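Local coordinates for uncharacterized protein (Nitrosomonas europaea, PDB 6M0Q), which is of unknown function but is held in an assembly of six protein chains, probably as a small partner protein of hydroxylamine oxidoreductase, at residues 52-57 against 62-67. Residues are numbered along the deposited sequence; the frame is centred on the assembly and turned at random.
Sequences VVKSHT and GKIVRV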
ATOM      1  N   VAL B  52      16.259 -19.408  36.400  1.00 40.29           N
ATOM      2  CA  VAL B  52      14.995 -18.697  36.275  1.00 37.33           C
ATOM      3  C   VAL B  52      15.139 -17.708  35.127  1.00 37.69           C
ATOM      4  O   VAL B  52      16.145 -16.994  35.041  1.00 38.93           O
ATOM      5  CB  VAL B  52      14.619 -18.005  37.601  1.00 36.79           C
ATOM      6  CG1 VAL B  52      13.386 -17.149  37.443  1.00 36.53           C
ATOM      7  CG2 VAL B  52      14.435 -19.072  38.725  1.00 34.26           C
ATOM      8  N   VAL B  53      14.160 -17.702  34.219  1.00 33.04           N
ATOM      9  CA  VAL B  53      14.160 -16.772  33.101  1.00 32.14           C
ATOM     10  C   VAL B  53      12.869 -15.974  33.123  1.00 31.00           C
ATOM     11  O   VAL B  53      11.876 -16.347  33.755  1.00 32.53           O
ATOM     12  CB  VAL B  53      14.324 -17.474  31.734  1.00 30.81           C
ATOM     13  CG1 VAL B  53      15.645 -18.240  31.666  1.00 32.41           C
ATOM     14  CG2 VAL B  53      13.130 -18.389  31.469  1.00 27.72           C
ATOM     15  N   LYS B  54      12.899 -14.849  32.430  1.00 30.66           N
ATOM     16  CA  LYS B  54      11.687 -14.083  32.224  1.00 29.56           C
ATOM     17  C   LYS B  54      10.813 -14.770  31.183  1.00 31.93           C
ATOM     18  O   LYS B  54      11.310 -15.344  30.201  1.00 28.11           O
ATOM     19  CB  LYS B  54      12.010 -12.672  31.762  1.00 29.77           C
ATOM     20  CG  LYS B  54      12.634 -11.811  32.807  1.00 32.34           C
ATOM     21  CD  LYS B  54      12.684 -10.429  32.249  1.00 33.32           C
ATOM     22  CE  LYS B  54      13.903  -9.717  32.674  1.00 34.17           C
ATOM     23  NZ  LYS B  54      14.109  -8.489  31.868  1.00 30.55           N
ATOM     24  N   SER B  55       9.506 -14.716  31.414  1.00 31.45           N
ATOM     25  CA  SER B  55       8.568 -15.062  30.372  1.00 28.79           C
ATOM     26  C   SER B  55       8.789 -14.132  29.187  1.00 29.13           C
ATOM     27  O   SER B  55       9.272 -13.003  29.335  1.00 28.82           O
ATOM     28  CB  SER B  55       7.140 -14.935  30.893  1.00 26.40           C
ATOM     29  OG  SER B  55       6.199 -15.092  29.826  1.00 28.40           O
ATOM     30  N   HIS B  56       8.433 -14.613  28.001  1.00 27.99           N
ATOM     31  CA  HIS B  56       8.411 -13.752  26.826  1.00 26.83           C
ATOM     32  C   HIS B  56       7.040 -13.146  26.580  1.00 25.31           C
ATOM     33  O   HIS B  56       6.906 -12.322  25.675  1.00 24.03           O
ATOM     34  CB  HIS B  56       8.868 -14.511  25.563  1.00 27.86           C
ATOM     35  CG  HIS B  56      10.357 -14.650  25.453  1.00 33.96           C
ATOM     36  ND1 HIS B  56      11.090 -15.504  26.259  1.00 36.44           N
ATOM     37  CD2 HIS B  56      11.253 -14.030  24.648  1.00 34.18           C
ATOM     38  CE1 HIS B  56      12.371 -15.403  25.949  1.00 36.68           C
ATOM     39  NE2 HIS B  56      12.495 -14.525  24.966  1.00 36.09           N
ATOM     40  N   THR B  57       6.023 -13.504  27.367  1.00 24.23           N
ATOM     41  CA  THR B  57       4.658 -13.103  27.024  1.00 25.41           C
ATOM     42  C   THR B  57       3.785 -12.716  28.209  1.00 28.86           C
ATOM     43  O   THR B  57       2.768 -12.054  27.988  1.00 29.50           O
ATOM     44  CB  THR B  57       3.951 -14.234  26.270  1.00 23.50           C
ATOM     45  OG1 THR B  57       3.894 -15.363  27.133  1.00 24.42           O
ATOM     46  CG2 THR B  57       4.719 -14.635  25.026  1.00 22.56           C
ATOM     47  N   GLY B  62       2.073  -6.398  37.440  1.00 30.59           N
ATOM     48  CA  GLY B  62       3.005  -5.368  37.019  1.00 31.39           C
ATOM     49  C   GLY B  62       4.427  -5.829  36.797  1.00 32.12           C
ATOM     50  O   GLY B  62       5.321  -4.991  36.652  1.00 33.96           O
ATOM     51  N   LYS B  63       4.669  -7.136  36.764  1.00 30.39           N
ATOM     52  CA  LYS B  63       5.997  -7.673  36.527  1.00 28.47           C
ATOM     53  C   LYS B  63       5.912  -8.776  35.489  1.00 26.97           C
ATOM     54  O   LYS B  63       4.933  -9.529  35.455  1.00 25.20           O
ATOM     55  CB  LYS B  63       6.603  -8.215  37.823  1.00 29.51           C
ATOM     56  CG  LYS B  63       6.833  -7.133  38.880  1.00 30.47           C
ATOM     57  CD  LYS B  63       7.579  -7.679  40.075  1.00 37.24           C
ATOM     58  CE  LYS B  63       7.946  -6.534  41.033  1.00 42.59           C
ATOM     59  NZ  LYS B  63       8.854  -6.979  42.135  1.00 47.11           N
ATOM     60  N   ILE B  64       6.925  -8.840  34.621  1.00 26.61           N
ATOM     61  CA  ILE B  64       7.072  -9.992  33.753  1.00 27.91           C
ATOM     62  C   ILE B  64       7.206 -11.233  34.614  1.00 32.47           C
ATOM     63  O   ILE B  64       7.989 -11.264  35.567  1.00 35.36           O
ATOM     64  CB  ILE B  64       8.275  -9.829  32.818  1.00 28.69           C
ATOM     65  CG1 ILE B  64       8.054  -8.649  31.867  1.00 26.79           C
ATOM     66  CG2 ILE B  64       8.520 -11.156  32.008  1.00 25.27           C
ATOM     67  CD1 ILE B  64       9.315  -8.248  31.180  1.00 27.14           C
ATOM     68  N   VAL B  65       6.426 -12.266  34.282  1.00 33.21           N
ATOM     69  CA  VAL B  65       6.466 -13.507  35.034  1.00 32.53           C
ATOM     70  C   VAL B  65       7.838 -14.144  34.900  1.00 32.04           C
ATOM     71  O   VAL B  65       8.470 -14.107  33.835  1.00 30.18           O
ATOM     72  CB  VAL B  65       5.354 -14.447  34.536  1.00 34.25           C
ATOM     73  CG1 VAL B  65       5.525 -15.874  35.102  1.00 32.64           C
ATOM     74  CG2 VAL B  65       4.015 -13.873  34.915  1.00 35.36           C
ATOM     75  N   ARG B  66       8.312 -14.713  35.994  1.00 31.62           N
ATOM     76  CA  ARG B  66       9.538 -15.481  35.994  1.00 31.88           C
ATOM     77  C   ARG B  66       9.181 -16.958  35.932  1.00 32.20           C
ATOM     78  O   ARG B  66       8.210 -17.411  36.551  1.00 31.15           O
ATOM     79  CB  ARG B  66      10.385 -15.161  37.236  1.00 31.37           C
ATOM     80  CG  ARG B  66      11.460 -14.060  37.011  1.00 31.30           C
ATOM     81  CD  ARG B  66      10.861 -12.683  36.606  1.00 32.41           C
ATOM     82  NE  ARG B  66      11.890 -11.638  36.512  1.00 29.88           N
ATOM     83  CZ  ARG B  66      11.662 -10.362  36.206  1.00 32.32           C
ATOM     84  NH1 ARG B  66      12.675  -9.492  36.154  1.00 31.90           N
ATOM     85  NH2 ARG B  66      10.426  -9.950  35.943  1.00 30.93           N
ATOM     86  N   VAL B  67       9.953 -17.702  35.157  1.00 31.47           N
ATOM     87  CA  VAL B  67       9.694 -19.108  34.903  1.00 32.60           C
ATOM     88  C   VAL B  67      10.912 -19.892  35.357  1.00 34.88           C
ATOM     89  O   VAL B  67      12.045 -19.501  35.054  1.00 33.15           O
ATOM     90  CB  VAL B  67       9.399 -19.344  33.412  1.00 35.07           C
ATOM     91  CG1 VAL B  67       9.399 -20.819  33.081  1.00 36.49           C
ATOM     92  CG2 VAL B  67       8.059 -18.692  33.057  1.00 36.66           C
TER
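Edge strand 52-55 joins central strand 63-67 in a small three-stranded antiparallel sheet, in which Val53 and Val67 form a hydrogen-bonded pair. Reciprocal backbone bonds establish this register: Val53 N to Val67 O at 2.9 Å and Val67 N to Val53 O at 2.7 Å. A third, Ser55 N to Val65 O at 2.7 Å, is almost straight (173° at the hydrogen). Lys54 and Arg66 form the intervening non-hydrogen-bonded pair, their side chains running alongside each other on one face of the sheet. Arg66 bends at chi2 (61°), which brings one face of its guanidinium against the lysine chain: Lys54 CG sits 3.7 Å above the centre of that plane. Arg66 NH2 donates nearly in its own plane to Ile64 O at 2.8 Å, which helps to fix the rotation of the group. Beside them, Ile64 CG2 touches Lys54 CB at 3.8 Å, while Arg66 CB meets Val52 CG1 at 3.6 Å. The ammonium of Lys54 continues past Arg66 to a salt bridge with an acidic side chain of another protein's chain. With an alanine here, the methylenes lying over the Arg66 guanidinium would be gone, and that acidic group would probably lose its mate. Lys54 NZ and Arg66 NH1 remain 4.6 Å apart, so the pair associates through methylenes over a flat cation; the acidic partner on the other chain probably eases the like-charge cost, tying this face of the sheet to the protein-protein interface.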